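PDB 1XI8: molybdenum cofactor biosynthesis protein from Pyrococcus furiosus, which belongs to the MoeA family and probably acts as a molybdopterin molybdotransferase, inserting molybdenum into molybdopterin during molybdenum cofactor biosynthesis. Local coordinates for residues A[33-38]-A[186-191]; A[160-165]-A[174-179]; A[258-263]-A[299-304]; A[337-342]-A[360-365]. All blocks are in the same frame, centred on the assembly; numbering follows the deposited sequence.

Contact 1 (A[33-38]-A[186-191])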
# COMPACT_ATOMS: atom_id res chain seq x y z
N GLU A 33 14.82 5.28 -18.95
CA GLU A 33 14.76 4.00 -19.60
C GLU A 33 13.40 3.37 -19.37
O GLU A 33 12.94 3.25 -18.23
CB GLU A 33 15.83 3.09 -19.05
CG GLU A 33 17.24 3.65 -19.16
CD GLU A 33 18.19 2.66 -19.81
OE1 GLU A 33 17.70 1.74 -20.53
OE2 GLU A 33 19.43 2.79 -19.59
N VAL A 34 12.75 2.93 -20.46
CA VAL A 34 11.42 2.36 -20.35
C VAL A 34 11.38 0.89 -20.77
O VAL A 34 12.20 0.45 -21.57
CB VAL A 34 10.39 3.19 -21.19
CG1 VAL A 34 10.63 4.69 -21.01
CG2 VAL A 34 10.50 2.85 -22.66
N GLU A 35 10.43 0.14 -20.21
CA GLU A 35 10.10 -1.22 -20.70
C GLU A 35 8.58 -1.37 -20.87
O GLU A 35 7.80 -0.77 -20.13
CB GLU A 35 10.67 -2.33 -19.81
CG GLU A 35 10.52 -2.10 -18.30
CD GLU A 35 11.05 -3.27 -17.45
OE1 GLU A 35 10.26 -4.21 -17.16
OE2 GLU A 35 12.24 -3.25 -17.07
N TYR A 36 8.18 -2.18 -21.85
CA TYR A 36 6.77 -2.43 -22.11
C TYR A 36 6.38 -3.75 -21.50
O TYR A 36 6.98 -4.79 -21.78
CB TYR A 36 6.48 -2.39 -23.62
CG TYR A 36 6.52 -0.99 -24.18
CD1 TYR A 36 7.73 -0.42 -24.59
CD2 TYR A 36 5.36 -0.23 -24.29
CE1 TYR A 36 7.78 0.87 -25.10
CE2 TYR A 36 5.40 1.07 -24.80
CZ TYR A 36 6.61 1.61 -25.20
OH TYR A 36 6.65 2.88 -25.71
N VAL A 37 5.36 -3.72 -20.64
CA VAL A 37 4.93 -4.90 -19.91
C VAL A 37 3.43 -5.08 -20.03
O VAL A 37 2.69 -4.09 -20.06
CB VAL A 37 5.31 -4.85 -18.40
CG1 VAL A 37 6.81 -4.61 -18.21
CG2 VAL A 37 4.50 -3.80 -17.68
N PRO A 38 2.98 -6.34 -20.12
CA PRO A 38 1.54 -6.60 -20.22
C PRO A 38 0.79 -6.01 -19.03
O PRO A 38 1.39 -5.75 -17.99
CB PRO A 38 1.45 -8.13 -20.22
CG PRO A 38 2.82 -8.59 -20.71
CD PRO A 38 3.78 -7.58 -20.14
N VAL A 186 6.37 1.33 -18.85
CA VAL A 186 6.71 1.57 -17.44
C VAL A 186 8.21 1.84 -17.29
O VAL A 186 9.01 1.50 -18.16
CB VAL A 186 6.26 0.40 -16.52
CG1 VAL A 186 4.75 0.28 -16.52
CG2 VAL A 186 6.89 -0.92 -16.93
N LYS A 187 8.59 2.48 -16.18
CA LYS A 187 10.00 2.74 -15.91
C LYS A 187 10.70 1.47 -15.51
O LYS A 187 10.15 0.67 -14.77
CB LYS A 187 10.14 3.76 -14.80
CG LYS A 187 9.68 5.13 -15.18
CD LYS A 187 10.81 5.96 -15.75
CE LYS A 187 10.30 7.30 -16.25
NZ LYS A 187 11.31 8.38 -16.24
N VAL A 188 11.92 1.28 -16.02
CA VAL A 188 12.73 0.15 -15.61
C VAL A 188 13.12 0.41 -14.17
O VAL A 188 13.65 1.49 -13.85
CB VAL A 188 14.01 0.02 -16.47
CG1 VAL A 188 14.81 -1.20 -16.03
CG2 VAL A 188 13.67 -0.04 -17.98
N LYS A 189 12.84 -0.54 -13.29
CA LYS A 189 13.11 -0.37 -11.87
C LYS A 189 14.58 -0.00 -11.64
O LYS A 189 15.47 -0.66 -12.19
CB LYS A 189 12.74 -1.64 -11.08
CG LYS A 189 11.23 -1.93 -10.98
CD LYS A 189 10.92 -3.17 -10.10
CE LYS A 189 9.47 -3.18 -9.64
NZ LYS A 189 9.02 -4.44 -8.98
N PRO A 190 14.85 1.08 -10.87
CA PRO A 190 16.24 1.28 -10.46
C PRO A 190 16.73 0.06 -9.68
O PRO A 190 15.99 -0.49 -8.87
CB PRO A 190 16.19 2.52 -9.56
CG PRO A 190 14.78 2.83 -9.34
CD PRO A 190 13.96 2.13 -10.36
N LYS A 191 17.95 -0.38 -9.96
CA LYS A 191 18.53 -1.48 -9.23
C LYS A 191 19.25 -0.93 -8.01
O LYS A 191 20.00 0.03 -8.12
CB LYS A 191 19.49 -2.29 -10.11
CG LYS A 191 18.80 -3.20 -11.11
CD LYS A 191 19.81 -3.74 -12.11
CE LYS A 191 19.23 -4.80 -13.04
NZ LYS A 191 20.36 -5.65 -13.55
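In E35 the CG lies between the backbone N and the carbonyl carbon (chi1 43°), and the extended chain beyond it crosses V188 at about a right angle. E35 CG comes to 3.8 Å from V188 CG2, and the carboxylate oxygen E35 OE2 lies 3.4 Å from V188 CG1; the two V188 methyls thus lie across the glutamate chain, against its CG and one carboxylate oxygen. The other carboxylate oxygen, OE1, has R45 as a long, weak ion-pair partner. V186 CG2, which sits between its backbone N and carbonyl carbon, meets V37 CG2 at 3.8 Å. These contacts accompany a two-stranded antiparallel sheet that joins strand 34-38, from the MoeA N-terminal region, to the end of strand 183-187. E35 and V186 form its hydrogen-bonded pair: E35 N to V186 O and V186 N to E35 O both measure 2.8 Å. V34 and K187 follow as a non-hydrogen-bonded pair with diverging side chains; the K187 amine turns back to E30, E32 and the carbonyl of I31. Beyond the paired residues, V188 N donates almost straight (176°) to E33 O at 3.1 Å, at the start of the loop after strand 183-187.

Contact 2 (A[160-165]-A[174-179]); sequences IALKKG and ALLKAL
A161 and L162 sit at a classic beta bulge, both facing I51 of the adjoining strand, and it is this bulged corner that packs against helix 170-179. The contact lies within the MoeA N-terminal region and joins the small 51-52/160-162 sheet to the helix that follows it in sequence. Across the two segments the interaction is apolar. In one cluster the methyl of A161 points to the helix and meets two leucines one turn apart, L175 and L179. A161 CB approaches L179 CD1 to 3.4 Å and L175 CD2 less closely, at 4.1 Å. L175 reaches the corner because its CG stands opposite the backbone N (chi1 -175°). L175 CD2 also lies 3.9 Å from the carbonyl oxygen A161 O, with L162 CD2 as a looser neighbour. A second cluster is formed by L162 and L176, whose side chains cross obliquely. The backbone bonds nearby lie within each element: L179 N donates to L175 O at 3.0 Å in the helix, and A161 and L162 both bond to I51 in the small sheet. The I51 side chain in turn touches L176 and L179, adding a third strand residue to the apolar layer. The second subunit borders the same region, its V377 packing on L162 and its M222 on A174, which places the contact close to the dimer interface. At the L162 end, a single methyl, L162 CD1, rests 3.7 Å from both CG and CD2 of L176.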
# COMPACT_ATOMS: atom_id res chain seq x y z
N ILE A 160 -4.93 13.90 -21.92
CA ILE A 160 -4.10 12.96 -21.16
C ILE A 160 -5.00 12.08 -20.28
O ILE A 160 -5.67 12.56 -19.36
CB ILE A 160 -3.01 13.66 -20.30
CG1 ILE A 160 -3.65 14.41 -19.13
CG2 ILE A 160 -2.14 14.58 -21.18
CD1 ILE A 160 -2.63 15.10 -18.17
N ALA A 161 -5.03 10.79 -20.60
CA ALA A 161 -5.79 9.85 -19.79
C ALA A 161 -5.07 9.53 -18.47
O ALA A 161 -5.72 9.47 -17.43
CB ALA A 161 -6.07 8.57 -20.58
N LEU A 162 -3.75 9.35 -18.52
CA LEU A 162 -2.94 9.08 -17.32
C LEU A 162 -1.61 9.81 -17.39
O LEU A 162 -0.95 9.81 -18.43
CB LEU A 162 -2.68 7.59 -17.16
CG LEU A 162 -3.88 6.65 -17.01
CD1 LEU A 162 -3.46 5.20 -17.09
CD2 LEU A 162 -4.59 6.93 -15.69
N LYS A 163 -1.20 10.43 -16.29
CA LYS A 163 0.05 11.20 -16.27
C LYS A 163 1.31 10.38 -16.03
O LYS A 163 1.30 9.41 -15.28
CB LYS A 163 -0.03 12.31 -15.22
CG LYS A 163 -1.01 13.43 -15.53
CD LYS A 163 -0.79 14.63 -14.61
N LYS A 164 2.41 10.79 -16.67
CA LYS A 164 3.72 10.23 -16.40
C LYS A 164 3.93 10.24 -14.90
O LYS A 164 3.60 11.23 -14.24
CB LYS A 164 4.80 11.10 -17.05
CG LYS A 164 6.14 10.40 -17.19
CD LYS A 164 7.26 11.29 -17.71
CE LYS A 164 8.12 11.80 -16.57
NZ LYS A 164 9.43 12.35 -17.05
N GLY A 165 4.46 9.16 -14.34
CA GLY A 165 4.71 9.09 -12.91
C GLY A 165 3.61 8.44 -12.09
O GLY A 165 3.75 8.28 -10.86
N ALA A 174 -7.51 -0.66 -15.78
CA ALA A 174 -8.80 -0.74 -16.44
C ALA A 174 -8.95 0.35 -17.50
O ALA A 174 -9.53 0.11 -18.55
CB ALA A 174 -9.92 -0.67 -15.43
N LEU A 175 -8.42 1.54 -17.23
CA LEU A 175 -8.51 2.61 -18.21
C LEU A 175 -7.60 2.31 -19.41
O LEU A 175 -7.98 2.55 -20.56
CB LEU A 175 -8.22 3.98 -17.60
CG LEU A 175 -8.41 5.18 -18.53
CD1 LEU A 175 -9.76 5.14 -19.24
CD2 LEU A 175 -8.24 6.48 -17.78
N LEU A 176 -6.41 1.77 -19.14
CA LEU A 176 -5.50 1.38 -20.20
C LEU A 176 -6.13 0.34 -21.13
O LEU A 176 -6.00 0.45 -22.36
CB LEU A 176 -4.18 0.88 -19.61
CG LEU A 176 -3.38 2.01 -18.94
CD1 LEU A 176 -2.20 1.50 -18.15
CD2 LEU A 176 -2.93 2.99 -20.00
N LYS A 177 -6.81 -0.65 -20.57
CA LYS A 177 -7.48 -1.66 -21.39
C LYS A 177 -8.51 -1.00 -22.29
O LYS A 177 -8.64 -1.34 -23.45
CB LYS A 177 -8.16 -2.72 -20.53
CG LYS A 177 -8.69 -3.92 -21.31
CD LYS A 177 -7.55 -4.87 -21.68
CE LYS A 177 -8.02 -6.02 -22.56
NZ LYS A 177 -6.87 -6.88 -23.00
N ALA A 178 -9.25 -0.04 -21.73
CA ALA A 178 -10.29 0.66 -22.48
C ALA A 178 -9.68 1.40 -23.66
O ALA A 178 -10.30 1.50 -24.72
CB ALA A 178 -11.02 1.62 -21.58
N LEU A 179 -8.46 1.92 -23.45
CA LEU A 179 -7.75 2.69 -24.46
C LEU A 179 -6.98 1.81 -25.44
O LEU A 179 -6.45 2.32 -26.43
CB LEU A 179 -6.83 3.70 -23.81
CG LEU A 179 -7.56 4.87 -23.18
CD1 LEU A 179 -6.56 5.73 -22.47
CD2 LEU A 179 -8.32 5.68 -24.25

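Contact 3 (A[258-263]-A[299-304])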
# COMPACT_ATOMS: atom_id res chain seq x y z
N CYS A 258 24.49 -1.08 -10.42
CA CYS A 258 23.31 -0.44 -9.83
C CYS A 258 23.24 1.06 -10.01
O CYS A 258 24.24 1.73 -10.23
CB CYS A 258 23.23 -0.74 -8.33
SG CYS A 258 23.16 -2.48 -7.92
N ASP A 259 22.02 1.57 -9.91
CA ASP A 259 21.75 2.99 -9.99
C ASP A 259 21.87 3.62 -8.60
O ASP A 259 21.95 4.83 -8.45
CB ASP A 259 20.34 3.20 -10.53
CG ASP A 259 20.08 2.43 -11.82
OD1 ASP A 259 19.51 1.32 -11.75
OD2 ASP A 259 20.46 2.95 -12.90
N LEU A 260 21.91 2.78 -7.57
CA LEU A 260 21.93 3.25 -6.21
C LEU A 260 22.46 2.13 -5.33
O LEU A 260 22.11 0.97 -5.53
CB LEU A 260 20.51 3.64 -5.81
CG LEU A 260 20.22 4.71 -4.76
CD1 LEU A 260 21.04 5.95 -4.98
CD2 LEU A 260 18.74 5.04 -4.83
N VAL A 261 23.32 2.47 -4.37
CA VAL A 261 23.92 1.48 -3.50
C VAL A 261 23.72 1.83 -2.03
O VAL A 261 23.93 2.97 -1.62
CB VAL A 261 25.42 1.32 -3.77
CG1 VAL A 261 26.01 0.27 -2.85
CG2 VAL A 261 25.66 0.94 -5.22
N LEU A 262 23.30 0.84 -1.24
CA LEU A 262 23.15 0.99 0.19
C LEU A 262 24.15 0.10 0.90
O LEU A 262 24.13 -1.12 0.74
CB LEU A 262 21.74 0.61 0.63
CG LEU A 262 20.58 1.27 -0.10
CD1 LEU A 262 19.27 0.72 0.40
CD2 LEU A 262 20.62 2.75 0.09
N ILE A 263 25.03 0.70 1.68
CA ILE A 263 25.96 -0.05 2.52
C ILE A 263 25.64 0.21 3.98
O ILE A 263 25.68 1.35 4.44
CB ILE A 263 27.43 0.29 2.20
CG1 ILE A 263 28.38 -0.49 3.12
CG2 ILE A 263 27.69 1.79 2.31
CD1 ILE A 263 29.84 -0.39 2.72
N ARG A 299 25.87 8.11 -5.68
CA ARG A 299 24.87 7.04 -5.81
C ARG A 299 24.87 6.04 -4.63
O ARG A 299 24.19 5.02 -4.68
CB ARG A 299 25.01 6.31 -7.17
CG ARG A 299 24.87 7.20 -8.42
CD ARG A 299 23.49 7.85 -8.45
NE ARG A 299 23.13 8.52 -9.70
CZ ARG A 299 22.21 8.06 -10.56
NH1 ARG A 299 21.57 6.93 -10.29
NH2 ARG A 299 21.94 8.73 -11.67
N VAL A 300 25.62 6.34 -3.58
CA VAL A 300 25.67 5.43 -2.45
C VAL A 300 25.27 6.09 -1.13
O VAL A 300 25.74 7.17 -0.79
CB VAL A 300 27.05 4.72 -2.30
CG1 VAL A 300 28.14 5.72 -2.35
CG2 VAL A 300 27.12 3.97 -0.98
N PHE A 301 24.39 5.43 -0.39
CA PHE A 301 24.06 5.88 0.95
C PHE A 301 24.86 5.07 1.94
O PHE A 301 24.81 3.84 1.93
CB PHE A 301 22.58 5.70 1.25
CG PHE A 301 21.69 6.68 0.56
CD1 PHE A 301 21.08 6.35 -0.65
CD2 PHE A 301 21.45 7.92 1.12
CE1 PHE A 301 20.25 7.25 -1.28
CE2 PHE A 301 20.62 8.82 0.49
CZ PHE A 301 20.01 8.49 -0.71
N VAL A 302 25.61 5.75 2.79
CA VAL A 302 26.30 5.08 3.89
C VAL A 302 25.32 5.04 5.04
O VAL A 302 25.05 6.06 5.67
CB VAL A 302 27.61 5.82 4.27
CG1 VAL A 302 28.25 5.21 5.53
CG2 VAL A 302 28.59 5.76 3.12
N MET A 303 24.76 3.86 5.30
CA MET A 303 23.66 3.73 6.27
C MET A 303 24.09 3.11 7.60
O MET A 303 25.20 2.60 7.74
CB MET A 303 22.48 2.95 5.66
CG MET A 303 21.93 3.55 4.39
SD MET A 303 20.51 2.66 3.69
CE MET A 303 19.13 3.30 4.63
N SER A 304 23.21 3.17 8.59
CA SER A 304 23.51 2.64 9.92
C SER A 304 23.49 1.12 9.98
O SER A 304 23.16 0.43 9.00
CB SER A 304 22.52 3.23 10.93
OG SER A 304 22.60 2.58 12.19
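R299 begins a parallel pairing of neighbouring strands, 300-302 beside 260-263, in the mixed beta sheet of the probable molybdopterin-binding domain, an alpha/beta fold with helices on both faces. Its guanidinium turns its edge to the backbone of D259: R299 NH1 donates to D259 O at 2.8 Å, on a lone pair in the carbonyl plane. The carbonyl R299 O then accepts V261 N at 2.7 Å and also lies 3.3 Å from L260 CD1. V300 stands on the same face as V261 and I263, with V300 CG2 4.0 Å from I263 CG2; helix 244-257 packs on this face through L251 and I247. F301 points to the other face, where V318 of helix 307-326 touches both F301 and L262. The F301 backbone is held by two bonds, F301 N donating to V261 O and F301 O accepting I263 N. With CG anti to the carbonyl carbon (chi1 -73°), the ring runs beside the L262 side chain in the same direction and is approached obliquely by L262 CD2, 3.7 Å from F301 CD1, and by L260 CD1. V302 returns to the V300 side, near I263. At M303, the backbone N closes the pairing on I263 O, while the bent side chain slants over L262 and sets M303 SD 3.6 Å from L262 CD2.

Contact 4 (A[337-342]-A[360-365])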
# COMPACT_ATOMS: atom_id res chain seq x y z
N ALA A 337 -3.66 13.78 12.79
CA ALA A 337 -3.87 12.92 13.94
C ALA A 337 -3.75 13.72 15.23
O ALA A 337 -2.93 14.62 15.32
CB ALA A 337 -2.87 11.75 13.94
N VAL A 338 -4.59 13.37 16.20
CA VAL A 338 -4.51 13.89 17.55
C VAL A 338 -3.57 12.98 18.34
O VAL A 338 -3.74 11.76 18.33
CB VAL A 338 -5.91 13.92 18.24
CG1 VAL A 338 -5.78 14.20 19.73
CG2 VAL A 338 -6.82 14.96 17.56
N LEU A 339 -2.58 13.55 19.01
CA LEU A 339 -1.64 12.75 19.78
C LEU A 339 -2.28 12.17 21.04
O LEU A 339 -2.97 12.87 21.77
CB LEU A 339 -0.44 13.60 20.17
CG LEU A 339 0.48 13.99 19.02
CD1 LEU A 339 1.56 14.90 19.53
CD2 LEU A 339 1.07 12.73 18.41
N GLU A 340 -2.05 10.88 21.28
CA GLU A 340 -2.53 10.24 22.51
C GLU A 340 -1.50 10.46 23.61
O GLU A 340 -1.83 10.35 24.79
CB GLU A 340 -2.81 8.75 22.31
CG GLU A 340 -4.16 8.42 21.66
CD GLU A 340 -4.32 6.93 21.29
OE1 GLU A 340 -5.44 6.51 20.90
OE2 GLU A 340 -3.34 6.16 21.38
N ASP A 341 -0.26 10.77 23.23
CA ASP A 341 0.82 10.99 24.20
C ASP A 341 1.66 12.26 23.90
O ASP A 341 1.48 12.91 22.85
CB ASP A 341 1.73 9.75 24.25
CG ASP A 341 0.94 8.44 24.36
OD1 ASP A 341 0.21 8.26 25.37
OD2 ASP A 341 1.07 7.59 23.45
N ASP A 342 2.56 12.61 24.83
CA ASP A 342 3.51 13.70 24.62
C ASP A 342 4.64 13.23 23.70
O ASP A 342 5.03 12.06 23.72
CB ASP A 342 4.12 14.17 25.94
CG ASP A 342 3.18 15.03 26.78
OD1 ASP A 342 3.36 15.07 28.01
OD2 ASP A 342 2.26 15.68 26.22
N GLY A 360 -8.16 8.83 13.27
CA GLY A 360 -7.88 10.22 13.59
C GLY A 360 -6.92 10.38 14.75
O GLY A 360 -6.57 11.49 15.12
N LYS A 361 -6.47 9.25 15.31
CA LYS A 361 -5.61 9.28 16.50
C LYS A 361 -4.23 8.69 16.25
O LYS A 361 -4.08 7.74 15.47
CB LYS A 361 -6.28 8.51 17.64
CG LYS A 361 -7.64 9.04 18.09
CD LYS A 361 -8.34 8.00 18.98
CE LYS A 361 -9.45 8.60 19.84
NZ LYS A 361 -10.28 7.50 20.47
N ALA A 362 -3.22 9.24 16.91
CA ALA A 362 -1.86 8.71 16.84
C ALA A 362 -1.31 8.37 18.22
O ALA A 362 -1.22 9.22 19.11
CB ALA A 362 -0.92 9.68 16.12
N LYS A 363 -0.93 7.10 18.38
CA LYS A 363 -0.35 6.62 19.62
C LYS A 363 1.17 6.54 19.49
O LYS A 363 1.69 5.83 18.63
CB LYS A 363 -0.96 5.27 19.98
CG LYS A 363 -0.38 4.60 21.21
CD LYS A 363 -0.74 5.32 22.53
CE LYS A 363 -0.48 4.40 23.73
NZ LYS A 363 -0.56 5.11 25.05
N VAL A 364 1.87 7.28 20.33
CA VAL A 364 3.32 7.30 20.33
C VAL A 364 3.93 6.02 20.90
O VAL A 364 3.62 5.63 22.02
CB VAL A 364 3.83 8.49 21.14
CG1 VAL A 364 5.36 8.52 21.16
CG2 VAL A 364 3.26 9.80 20.59
N ILE A 365 4.80 5.38 20.12
CA ILE A 365 5.46 4.15 20.54
C ILE A 365 6.69 4.42 21.41
O ILE A 365 7.66 5.02 20.97
CB ILE A 365 5.93 3.34 19.32
CG1 ILE A 365 4.82 3.28 18.27
CG2 ILE A 365 6.38 1.95 19.75
CD1 ILE A 365 3.49 2.72 18.79
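This is a partly buried pairing of two parallel strands, the end of 334-339 with 361-364, inside the sheet of the MoeA C-terminal region, and it gains a charged patch where the first strand gives way to loop. V338 N donates to G360 O, A362 N to V338 O and E340 N to A362 O, each at 2.9 Å. On one face A337 CB meets A362 CB at 3.6 Å, and L339 CD2 extends the apolar row to A362 CB and V364 CG2, both at 4.3 Å. Past L339 the polar side-chain part of the contact rests on D341 and K363. K363 leaves with CG anti to its backbone N (chi1 176°) and bends at chi2 (70°), which brings its amine to the aspartate. K363 NZ forms a salt bridge with D341 OD1 at 3.3 Å, using the oxygen's syn lone pair, and a weaker bond to OD2. D341 OD2 also takes a weak, bent bond from V364 N at 3.2 Å, so one carboxylate engages both the side chain of K363 and the backbone after it. Strands 397-402 and 350-358 continue the sheet beyond the pair, the former antiparallel to 334-339 and the latter to 361-364, as in the mixed, mostly antiparallel beta domain IV of MoeA proteins.

In the fold
Contacts 2 and 3 are buried and contacts 1 and 4 only partly so, and their chemistry differs. Contact 2 joins strand to helix through leucine and alanine carbons; contact 3 combines strand bonds and apolar faces with an arginine-to-carbonyl bond at one end. The glutamate of contact 1 mainly packs on a valine, whereas the aspartate of contact 4 makes a salt bridge. Contacts 1 and 2 share consecutive elements, helix 170-179 and strand 183-187, with contact 2 nested inside the loop closed by contact 1. Contact 1 also meets contact 3, where K191 N probably bonds D259 OD1 as the chain enters strand 191-196. Contact 4 lies apart, about 33 Å from contact 3 between centres.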